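Local coordinates for protein kallistatin (Homo sapiens, PDB 6F4V) that inhibits tissue kallikrein as a serpin, being cleaved at its reactive site as it forms a stable equimolar complex with the enzyme, at residues Phe98-Leu103 with Thr124-Thr129; Gly131-Ile136 with Asp150-Leu155; Glu154-Val159 with Glu312-Phe317; Leu160-Asn165 with Ser336-Phe341. All coordinates share one frame; numbering follows the deposited sequence.

How the contacts relate
All four contacts cluster at one end of the large serpin beta sheet. Contact 4 is the buried core: two antiparallel strands, 159-172 and 328-340, joined by backbone hydrogen bonds and flanked by apolar side chains. Contact 1 lies at the sheet's edge, where a short parallel pairing gives way to exposed polar residues. Contacts 2 and 3 use the same connection between helix 129-143 and strand 159-172, sharing Glu154 and Leu155. Leu155 serves contact 2, which is mainly apolar and faces the helix; Glu154 serves contact 3, where charges and waters meet strand 312-324. Neither has a direct hydrogen bond across it.

Contact 1 (Phe98-Leu103 with Thr124-Thr129); sequences FLSHNL and TNFYDT
The parallel pairing of strands 89-100 and 120-124, at the edge of the large serpin sheet, ends here with Thr124 bonded between Leu99 and His101. Thr124 N donates to Leu99 O at 3.0 Å, and Thr124 O accepts from His101 N at 3.0 Å; one residue thus serves both neighbours of Ser100. The His101 ring lies across this backbone with Thr124 N over one face, and its ND1 comes 3.5 Å from Thr124 C. After Thr124 the chain turns toward helix 129-143, and Phe126 closes the corner. Its CG stands beside the backbone N (chi1 -74°), which presents the ring's edge to the neighbouring strand: CZ is 3.5 Å from Phe98 O and CE2 is 3.6 Å from Ser100 N, both near the ring plane. Thr124 CG2 sits over one face of that ring. Phe126 suits the place because a wide, flat ring can also reach Val159, Val162 and Thr132. Were it an alanine, a gap would probably open between the strand end and the helix start, and the Thr124 methyl would lose the ring beneath it. A water joins Ser100 OG to Phe126 N. At the exposed side Asn102 ND2 lies 3.7 Å from Tyr127 OH, a contact without a hydrogen bond, the amide and ring planes 53° apart.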
# COMPACT_ATOMS: atom_id res chain seq x y z
N PHE A 98 -17.34 -8.81 7.45
CA PHE A 98 -18.65 -8.39 7.88
C PHE A 98 -19.65 -9.31 7.18
O PHE A 98 -19.77 -9.26 5.97
CB PHE A 98 -18.84 -6.91 7.58
CG PHE A 98 -17.95 -6.05 8.41
CD1 PHE A 98 -16.65 -5.79 8.01
CD2 PHE A 98 -18.40 -5.53 9.62
CE1 PHE A 98 -15.82 -5.01 8.79
CE2 PHE A 98 -17.56 -4.75 10.41
CZ PHE A 98 -16.27 -4.49 9.99
N LEU A 99 -20.31 -10.17 7.96
CA LEU A 99 -21.12 -11.27 7.45
C LEU A 99 -22.60 -10.97 7.62
O LEU A 99 -23.01 -10.51 8.66
CB LEU A 99 -20.80 -12.52 8.25
CG LEU A 99 -19.34 -12.99 8.25
CD1 LEU A 99 -19.19 -14.19 9.17
CD2 LEU A 99 -18.88 -13.33 6.84
N SER A 100 -23.40 -11.27 6.60
CA SER A 100 -24.85 -11.11 6.69
C SER A 100 -25.38 -11.93 7.89
O SER A 100 -25.03 -13.10 8.02
CB SER A 100 -25.53 -11.57 5.40
OG SER A 100 -26.95 -11.45 5.48
N HIS A 101 -26.17 -11.31 8.76
CA HIS A 101 -26.90 -12.03 9.83
C HIS A 101 -27.70 -13.25 9.33
O HIS A 101 -27.87 -14.19 10.09
CB HIS A 101 -27.88 -11.09 10.58
CG HIS A 101 -27.28 -10.39 11.76
ND1 HIS A 101 -27.35 -9.02 11.94
CD2 HIS A 101 -26.61 -10.87 12.85
CE1 HIS A 101 -26.75 -8.69 13.07
NE2 HIS A 101 -26.29 -9.79 13.64
N ASN A 102 -28.19 -13.22 8.10
CA ASN A 102 -29.06 -14.30 7.57
C ASN A 102 -28.32 -15.55 7.12
O ASN A 102 -28.68 -16.66 7.50
CB ASN A 102 -29.86 -13.78 6.36
CG ASN A 102 -30.88 -12.73 6.73
OD1 ASN A 102 -31.52 -12.81 7.77
ND2 ASN A 102 -31.04 -11.72 5.87
N LEU A 103 -27.30 -15.33 6.30
CA LEU A 103 -26.76 -16.34 5.41
C LEU A 103 -25.87 -17.37 6.13
O LEU A 103 -25.22 -17.05 7.14
CB LEU A 103 -25.96 -15.62 4.32
CG LEU A 103 -25.48 -16.34 3.06
CD1 LEU A 103 -26.63 -16.53 2.09
CD2 LEU A 103 -24.35 -15.56 2.41
N THR A 124 -23.71 -8.35 10.57
CA THR A 124 -24.42 -7.11 10.30
C THR A 124 -25.64 -7.36 9.42
O THR A 124 -25.74 -8.38 8.72
CB THR A 124 -23.50 -6.04 9.66
OG1 THR A 124 -24.20 -4.78 9.54
CG2 THR A 124 -23.00 -6.48 8.29
N ASN A 125 -26.57 -6.42 9.47
CA ASN A 125 -27.79 -6.47 8.66
C ASN A 125 -27.59 -5.60 7.43
O ASN A 125 -27.67 -4.38 7.52
CB ASN A 125 -28.99 -6.00 9.50
CG ASN A 125 -30.27 -5.95 8.70
OD1 ASN A 125 -30.40 -6.56 7.64
ND2 ASN A 125 -31.25 -5.21 9.23
N PHE A 126 -27.36 -6.24 6.29
CA PHE A 126 -27.13 -5.48 5.04
C PHE A 126 -28.37 -4.78 4.46
O PHE A 126 -28.24 -3.97 3.53
CB PHE A 126 -26.42 -6.36 4.00
CG PHE A 126 -24.93 -6.59 4.30
CD1 PHE A 126 -24.00 -5.59 4.05
CD2 PHE A 126 -24.48 -7.80 4.81
CE1 PHE A 126 -22.65 -5.80 4.33
CE2 PHE A 126 -23.13 -8.02 5.08
CZ PHE A 126 -22.22 -7.00 4.84
N TYR A 127 -29.57 -5.10 4.98
CA TYR A 127 -30.77 -4.28 4.67
C TYR A 127 -30.63 -2.87 5.24
O TYR A 127 -31.10 -1.91 4.64
CB TYR A 127 -32.06 -4.92 5.22
CG TYR A 127 -32.37 -6.32 4.71
CD1 TYR A 127 -32.34 -6.62 3.34
CD2 TYR A 127 -32.71 -7.35 5.61
CE1 TYR A 127 -32.62 -7.91 2.87
CE2 TYR A 127 -33.00 -8.64 5.15
CZ TYR A 127 -32.95 -8.91 3.79
OH TYR A 127 -33.23 -10.19 3.35
N ASP A 128 -29.97 -2.76 6.39
CA ASP A 128 -29.59 -1.48 6.98
C ASP A 128 -28.26 -1.01 6.35
O ASP A 128 -27.19 -1.15 6.93
CB ASP A 128 -29.50 -1.63 8.50
CG ASP A 128 -29.27 -0.32 9.22
OD1 ASP A 128 -29.17 0.75 8.58
OD2 ASP A 128 -29.15 -0.37 10.46
N THR A 129 -28.37 -0.44 5.16
CA THR A 129 -27.24 0.08 4.42
C THR A 129 -26.50 1.17 5.20
O THR A 129 -25.27 1.13 5.32
CB THR A 129 -27.70 0.59 3.04
OG1 THR A 129 -28.32 -0.50 2.33
CG2 THR A 129 -26.53 1.13 2.21
O HOH W 1 -27.93 -9.24 6.14

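Contact 2 (Gly131-Ile136 with Asp150-Leu155); sequences GTIQLI and DLVSEL
This is a mainly apolar contact in which Ile133, Thr132 and Ile136 of helix 129-143, helix F in serpin nomenclature, meet Val152 and Leu155 of the connection returning to strand 159-172. Ile133 is the centre. With CG1 beside the backbone N (chi1 -78°) and the chain extended beyond it, its CD1 reaches Leu155 CB at 3.7 Å, the two side chains sliding past each other in opposite directions. Its other branch, CG2, rests 3.7 Å from Val152 O. Leu155 then turns CD2 to the methyl of Thr132, 3.7 Å from CG2, crossing it at about a right angle. Thr132 suits this spot by having two unlike branches: the methyl packs here, and OG1 bonds to Thr124 OG1. One turn further along the helix, Ile136 CG2 meets Val152 CG2 at 3.8 Å. These residues also press on the sheet, Ile136 on Val162 and Val164, Leu155 on Val162, Val152 on Ser336, so branched aliphatic side chains fill the join. No hydrogen bond crosses between the segments; Val152 N to Asn137 OD1 adds one polar tie. In serpins helix F probably yields briefly during loop insertion, which would part these mainly nonpolar surfaces.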
# COMPACT_ATOMS: atom_id res chain seq x y z
N GLY A 131 -26.50 1.90 8.54
CA GLY A 131 -25.89 1.33 9.73
C GLY A 131 -24.67 0.45 9.44
O GLY A 131 -23.71 0.44 10.22
N THR A 132 -24.72 -0.29 8.34
CA THR A 132 -23.64 -1.22 8.01
C THR A 132 -22.42 -0.45 7.49
O THR A 132 -21.31 -0.74 7.89
CB THR A 132 -24.12 -2.28 6.98
OG1 THR A 132 -25.12 -3.11 7.59
CG2 THR A 132 -22.95 -3.20 6.53
N ILE A 133 -22.64 0.54 6.63
CA ILE A 133 -21.59 1.45 6.19
C ILE A 133 -20.90 2.10 7.39
O ILE A 133 -19.67 2.15 7.44
CB ILE A 133 -22.11 2.51 5.19
CG1 ILE A 133 -22.24 1.88 3.80
CG2 ILE A 133 -21.17 3.71 5.08
CD1 ILE A 133 -22.88 2.77 2.74
N GLN A 134 -21.69 2.60 8.34
CA GLN A 134 -21.12 3.23 9.55
C GLN A 134 -20.31 2.21 10.37
O GLN A 134 -19.20 2.52 10.82
CB GLN A 134 -22.22 3.87 10.41
CG GLN A 134 -21.71 4.86 11.46
CD GLN A 134 -22.70 5.12 12.59
OE1 GLN A 134 -23.43 4.22 13.01
NE2 GLN A 134 -22.72 6.35 13.09
N LEU A 135 -20.86 1.00 10.56
CA LEU A 135 -20.16 -0.04 11.33
C LEU A 135 -18.78 -0.39 10.71
O LEU A 135 -17.77 -0.46 11.42
CB LEU A 135 -21.01 -1.30 11.44
CG LEU A 135 -20.41 -2.50 12.19
CD1 LEU A 135 -20.40 -2.29 13.70
CD2 LEU A 135 -21.12 -3.79 11.81
N ILE A 136 -18.76 -0.60 9.40
CA ILE A 136 -17.52 -0.96 8.69
C ILE A 136 -16.56 0.20 8.73
O ILE A 136 -15.39 0.04 9.09
CB ILE A 136 -17.76 -1.38 7.22
CG1 ILE A 136 -18.65 -2.62 7.15
CG2 ILE A 136 -16.42 -1.63 6.52
CD1 ILE A 136 -19.16 -2.95 5.75
N ASP A 150 -14.34 6.80 5.85
CA ASP A 150 -15.28 6.52 4.78
C ASP A 150 -14.70 5.58 3.71
O ASP A 150 -14.81 5.82 2.51
CB ASP A 150 -15.85 7.83 4.19
CG ASP A 150 -16.55 8.72 5.26
OD1 ASP A 150 -17.13 8.20 6.26
OD2 ASP A 150 -16.51 9.97 5.10
N LEU A 151 -14.07 4.50 4.16
CA LEU A 151 -13.49 3.53 3.22
C LEU A 151 -14.56 3.06 2.22
O LEU A 151 -14.36 3.12 1.00
CB LEU A 151 -12.91 2.33 3.94
CG LEU A 151 -12.43 1.19 3.01
CD1 LEU A 151 -11.34 1.69 2.06
CD2 LEU A 151 -11.99 -0.02 3.79
N VAL A 152 -15.65 2.55 2.77
CA VAL A 152 -16.75 2.04 1.96
C VAL A 152 -17.68 3.23 1.65
O VAL A 152 -18.45 3.65 2.51
CB VAL A 152 -17.48 0.90 2.68
CG1 VAL A 152 -18.68 0.43 1.87
CG2 VAL A 152 -16.52 -0.24 2.94
N SER A 153 -17.57 3.77 0.44
CA SER A 153 -18.35 4.96 0.01
C SER A 153 -19.70 4.64 -0.66
O SER A 153 -20.49 5.55 -0.86
CB SER A 153 -17.51 5.81 -0.93
OG SER A 153 -16.98 5.00 -1.96
N GLU A 154 -19.92 3.37 -1.04
CA GLU A 154 -21.21 2.85 -1.54
C GLU A 154 -21.38 1.44 -1.02
O GLU A 154 -20.39 0.72 -0.83
CB GLU A 154 -21.21 2.64 -3.06
CG GLU A 154 -20.83 3.80 -3.93
CD GLU A 154 -20.61 3.37 -5.38
OE1 GLU A 154 -19.75 3.99 -6.05
OE2 GLU A 154 -21.29 2.40 -5.83
N LEU A 155 -22.63 1.02 -0.86
CA LEU A 155 -22.95 -0.34 -0.48
C LEU A 155 -24.34 -0.69 -1.03
O LEU A 155 -25.31 -0.03 -0.69
CB LEU A 155 -22.94 -0.47 1.05
CG LEU A 155 -23.05 -1.87 1.64
CD1 LEU A 155 -21.82 -2.69 1.27
CD2 LEU A 155 -23.24 -1.80 3.15

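Contact 3 (Glu154-Val159 with Glu312-Phe317); sequences ELKKDV and EASKSF
Glu154 and Lys315 carry the charged part of this contact, and they meet through a water more than directly. Glu154 OE1 and Lys315 NZ are 4.2 Å apart, too far for a salt bridge; a water donates to OE1 and accepts from NZ, while NZ forms its salt bridge with Asp284. Bends at chi2 and chi3 (-56° and -75°) fold the Lys315 chain so that its CE lies 3.7 Å from Glu154 OE2, aliphatic carbon against carboxylate. A second water works likewise: it accepts from Lys156 NZ at 2.7 Å and is hydrogen-bonded to Ser314 OG at 2.8 Å. A lysine suits the exposed place of Lys156, since a long, flexible chain can lay methylene groups on Ser314 and still wet its end. In the serpin fold this is where the connection from helix 129-143 passes strand 312-324, a neighbour of strand 328-340 in the large sheet; Ser314 and Lys315 both have backbone bonds to Ala338. A type I turn from Lys156 to Val159 then leads the chain into strand 159-172. The remaining contacts set carbon against polar atoms. Glu154 O lies near the plane of the Phe317 ring, 3.9 Å from CE2. Glu154 N is 4.0 Å from Phe317 CE2, and this buried N has no hydrogen-bonding partner in the model. Val159 CG2 reaches Ser314 OG at 4.3 Å.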
# COMPACT_ATOMS: atom_id res chain seq x y z
N GLU A 154 -19.92 3.37 -1.04
CA GLU A 154 -21.21 2.85 -1.54
C GLU A 154 -21.38 1.44 -1.02
O GLU A 154 -20.39 0.72 -0.83
CB GLU A 154 -21.21 2.64 -3.06
CG GLU A 154 -20.83 3.80 -3.93
CD GLU A 154 -20.61 3.37 -5.38
OE1 GLU A 154 -19.75 3.99 -6.05
OE2 GLU A 154 -21.29 2.40 -5.83
N LEU A 155 -22.63 1.02 -0.86
CA LEU A 155 -22.95 -0.34 -0.48
C LEU A 155 -24.34 -0.69 -1.03
O LEU A 155 -25.31 -0.03 -0.69
CB LEU A 155 -22.94 -0.47 1.05
CG LEU A 155 -23.05 -1.87 1.64
CD1 LEU A 155 -21.82 -2.69 1.27
CD2 LEU A 155 -23.24 -1.80 3.15
N LYS A 156 -24.43 -1.70 -1.89
CA LYS A 156 -25.72 -2.12 -2.45
C LYS A 156 -26.53 -2.91 -1.43
O LYS A 156 -25.97 -3.53 -0.51
CB LYS A 156 -25.53 -2.93 -3.73
CG LYS A 156 -24.83 -2.17 -4.84
CD LYS A 156 -24.94 -2.91 -6.17
CE LYS A 156 -24.64 -2.00 -7.36
NZ LYS A 156 -23.26 -1.45 -7.33
N LYS A 157 -27.86 -2.91 -1.59
CA LYS A 157 -28.75 -3.59 -0.63
C LYS A 157 -28.69 -5.11 -0.71
O LYS A 157 -29.09 -5.79 0.23
CB LYS A 157 -30.22 -3.12 -0.78
CG LYS A 157 -30.47 -1.67 -0.33
CD LYS A 157 -31.91 -1.20 -0.58
CE LYS A 157 -32.97 -2.05 0.12
NZ LYS A 157 -32.68 -2.31 1.57
N ASP A 158 -28.18 -5.64 -1.82
CA ASP A 158 -28.05 -7.10 -2.03
C ASP A 158 -26.64 -7.66 -1.67
O ASP A 158 -26.29 -8.77 -2.07
CB ASP A 158 -28.42 -7.46 -3.48
CG ASP A 158 -27.65 -6.63 -4.52
OD1 ASP A 158 -26.97 -5.66 -4.13
OD2 ASP A 158 -27.75 -6.95 -5.72
N VAL A 159 -25.85 -6.89 -0.93
CA VAL A 159 -24.56 -7.36 -0.43
C VAL A 159 -24.78 -8.29 0.75
O VAL A 159 -25.62 -8.02 1.60
CB VAL A 159 -23.66 -6.16 -0.04
CG1 VAL A 159 -22.44 -6.60 0.76
CG2 VAL A 159 -23.25 -5.40 -1.29
N GLU A 312 -21.51 -12.84 -6.48
CA GLU A 312 -20.63 -12.14 -7.40
C GLU A 312 -19.97 -10.93 -6.73
O GLU A 312 -20.43 -10.44 -5.68
CB GLU A 312 -21.36 -11.82 -8.71
CG GLU A 312 -22.33 -10.69 -8.64
CD GLU A 312 -23.28 -10.65 -9.85
OE1 GLU A 312 -22.90 -11.11 -10.97
OE2 GLU A 312 -24.42 -10.16 -9.64
N ALA A 313 -18.88 -10.46 -7.33
CA ALA A 313 -18.18 -9.28 -6.85
C ALA A 313 -19.06 -8.05 -6.96
O ALA A 313 -19.78 -7.91 -7.93
CB ALA A 313 -16.91 -9.07 -7.64
N SER A 314 -19.02 -7.19 -5.94
CA SER A 314 -19.64 -5.89 -5.97
C SER A 314 -18.48 -4.85 -5.91
O SER A 314 -17.50 -5.00 -6.63
CB SER A 314 -20.68 -5.74 -4.86
OG SER A 314 -21.51 -4.60 -5.12
N LYS A 315 -18.59 -3.81 -5.09
CA LYS A 315 -17.61 -2.74 -5.10
C LYS A 315 -16.38 -3.13 -4.27
O LYS A 315 -16.49 -3.87 -3.29
CB LYS A 315 -18.21 -1.45 -4.52
CG LYS A 315 -19.36 -0.81 -5.31
CD LYS A 315 -19.05 -0.50 -6.77
CE LYS A 315 -18.15 0.73 -6.89
NZ LYS A 315 -17.75 0.99 -8.30
N SER A 316 -15.23 -2.57 -4.65
CA SER A 316 -13.97 -2.73 -3.90
C SER A 316 -13.21 -1.42 -3.88
O SER A 316 -12.91 -0.84 -4.95
CB SER A 316 -13.08 -3.84 -4.53
OG SER A 316 -11.84 -4.00 -3.83
N PHE A 317 -12.92 -0.92 -2.67
CA PHE A 317 -12.26 0.37 -2.50
C PHE A 317 -10.91 0.22 -1.85
O PHE A 317 -10.67 -0.74 -1.11
CB PHE A 317 -13.14 1.31 -1.67
CG PHE A 317 -14.49 1.54 -2.28
CD1 PHE A 317 -14.62 2.38 -3.40
CD2 PHE A 317 -15.61 0.90 -1.78
CE1 PHE A 317 -15.87 2.60 -3.98
CE2 PHE A 317 -16.86 1.10 -2.37
CZ PHE A 317 -16.98 1.95 -3.46
O HOH W 2 -17.48 3.73 -8.22
O HOH W 3 -22.16 -3.90 -7.71

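Contact 4 (Leu160-Asn165 with Ser336-Phe341); sequences LMVLVN and SFAIKF
Backbone bonds make the first shell between Leu160-Leu163 and Phe337-Ile339. Leu163 and Phe337 exchange a close pair: Leu163 N to Phe337 O is 2.8 Å, and Phe337 N to Leu163 O is 2.8 Å. Ile339 N donates to Met161 O at 2.9 Å, nearly along the C=O axis. At the end, Ile339 O takes a bond from Leu160 N at 2.9 Å and a weak one from Met161 N, a classic beta bulge. Side chains follow the pairing. Met161 runs extended and then bends at chi3 (92°), which lays CE beside Ile339 CG1 at 3.8 Å; Val162 CG2 meets Ala338 CB at 4.0 Å. At the bulge itself, the Leu160 side chain crosses Phe341 at about a right angle, CD1 touching the ring's CD1 at 3.4 Å. A glycine in place of Leu160 would probably leave the Phe341 ring without this support and freer to turn. Further out, Val164 packs on Phe98 of strand 89-100, where a compact side chain fits beside a ring. On the other face Leu163 packs on Met42, and Phe337 meets the Tyr40 ring with planes nearly perpendicular. Strand 328-340 thus lies antiparallel between strands 159-172 and 312-324, and the chain stops in the carboxylate of Phe341, as expected of a cleaved serpin whose reactive-centre loop has become a central strand of the sheet.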
# COMPACT_ATOMS: atom_id res chain seq x y z
N LEU A 160 -24.02 -9.39 0.79
CA LEU A 160 -24.07 -10.35 1.89
C LEU A 160 -22.75 -10.47 2.67
O LEU A 160 -22.71 -11.12 3.71
CB LEU A 160 -24.45 -11.73 1.35
CG LEU A 160 -25.78 -11.79 0.56
CD1 LEU A 160 -25.87 -13.14 -0.14
CD2 LEU A 160 -27.00 -11.55 1.46
N MET A 161 -21.67 -9.87 2.16
CA MET A 161 -20.40 -9.89 2.89
C MET A 161 -19.52 -8.75 2.42
O MET A 161 -19.47 -8.44 1.24
CB MET A 161 -19.68 -11.23 2.69
CG MET A 161 -18.39 -11.38 3.49
SD MET A 161 -17.48 -12.87 3.03
CE MET A 161 -16.40 -12.20 1.76
N VAL A 162 -18.81 -8.13 3.36
CA VAL A 162 -17.76 -7.20 3.02
C VAL A 162 -16.49 -7.66 3.73
O VAL A 162 -16.48 -7.84 4.95
CB VAL A 162 -18.10 -5.76 3.41
CG1 VAL A 162 -16.93 -4.84 3.11
CG2 VAL A 162 -19.34 -5.30 2.68
N LEU A 163 -15.45 -7.88 2.93
CA LEU A 163 -14.12 -8.17 3.43
C LEU A 163 -13.38 -6.85 3.55
O LEU A 163 -13.49 -5.99 2.67
CB LEU A 163 -13.43 -9.06 2.42
CG LEU A 163 -11.99 -9.46 2.61
CD1 LEU A 163 -11.80 -10.86 1.99
CD2 LEU A 163 -11.00 -8.46 2.03
N VAL A 164 -12.64 -6.68 4.64
CA VAL A 164 -11.76 -5.55 4.77
C VAL A 164 -10.42 -5.94 5.35
O VAL A 164 -10.29 -6.90 6.14
CB VAL A 164 -12.34 -4.37 5.58
CG1 VAL A 164 -13.73 -4.02 5.10
CG2 VAL A 164 -12.37 -4.67 7.06
N ASN A 165 -9.40 -5.18 4.98
CA ASN A 165 -8.21 -5.18 5.79
C ASN A 165 -7.66 -3.79 5.92
O ASN A 165 -8.11 -2.87 5.24
CB ASN A 165 -7.19 -6.16 5.28
CG ASN A 165 -6.46 -5.69 4.07
OD1 ASN A 165 -6.46 -4.53 3.74
ND2 ASN A 165 -5.78 -6.62 3.41
N SER A 336 -11.42 -2.64 0.94
CA SER A 336 -12.68 -3.36 1.09
C SER A 336 -12.98 -4.19 -0.16
O SER A 336 -12.53 -3.86 -1.27
CB SER A 336 -13.82 -2.38 1.32
OG SER A 336 -14.12 -1.65 0.16
N PHE A 337 -13.76 -5.25 0.03
CA PHE A 337 -14.29 -6.03 -1.09
C PHE A 337 -15.68 -6.54 -0.71
O PHE A 337 -15.79 -7.33 0.21
CB PHE A 337 -13.39 -7.21 -1.42
CG PHE A 337 -13.70 -7.82 -2.75
CD1 PHE A 337 -14.73 -8.74 -2.91
CD2 PHE A 337 -12.99 -7.44 -3.85
CE1 PHE A 337 -15.00 -9.27 -4.18
CE2 PHE A 337 -13.26 -7.97 -5.10
CZ PHE A 337 -14.26 -8.87 -5.26
N ALA A 338 -16.69 -6.12 -1.46
CA ALA A 338 -18.08 -6.46 -1.19
C ALA A 338 -18.53 -7.54 -2.18
O ALA A 338 -18.15 -7.53 -3.36
CB ALA A 338 -18.95 -5.22 -1.29
N ILE A 339 -19.34 -8.47 -1.65
CA ILE A 339 -19.85 -9.62 -2.39
C ILE A 339 -21.36 -9.53 -2.33
O ILE A 339 -21.91 -9.33 -1.25
CB ILE A 339 -19.47 -10.94 -1.70
CG1 ILE A 339 -17.97 -11.07 -1.51
CG2 ILE A 339 -20.01 -12.15 -2.46
CD1 ILE A 339 -17.22 -11.23 -2.79
N LYS A 340 -22.01 -9.67 -3.48
CA LYS A 340 -23.48 -9.61 -3.55
C LYS A 340 -24.04 -10.89 -4.16
O LYS A 340 -23.30 -11.75 -4.63
CB LYS A 340 -23.92 -8.39 -4.37
CG LYS A 340 -23.53 -8.46 -5.83
CD LYS A 340 -23.90 -7.20 -6.57
CE LYS A 340 -23.79 -7.43 -8.08
NZ LYS A 340 -23.30 -6.23 -8.79
N PHE A 341 -25.36 -10.99 -4.18
CA PHE A 341 -26.05 -12.11 -4.84
C PHE A 341 -27.14 -11.61 -5.79
O PHE A 341 -27.32 -10.41 -6.03
CB PHE A 341 -26.62 -13.07 -3.79
CG PHE A 341 -27.91 -12.61 -3.17
CD1 PHE A 341 -27.94 -11.51 -2.31
CD2 PHE A 341 -29.11 -13.27 -3.44
CE1 PHE A 341 -29.13 -11.08 -1.73
CE2 PHE A 341 -30.30 -12.85 -2.87
CZ PHE A 341 -30.31 -11.75 -2.02
OXT PHE A 341 -27.88 -12.43 -6.35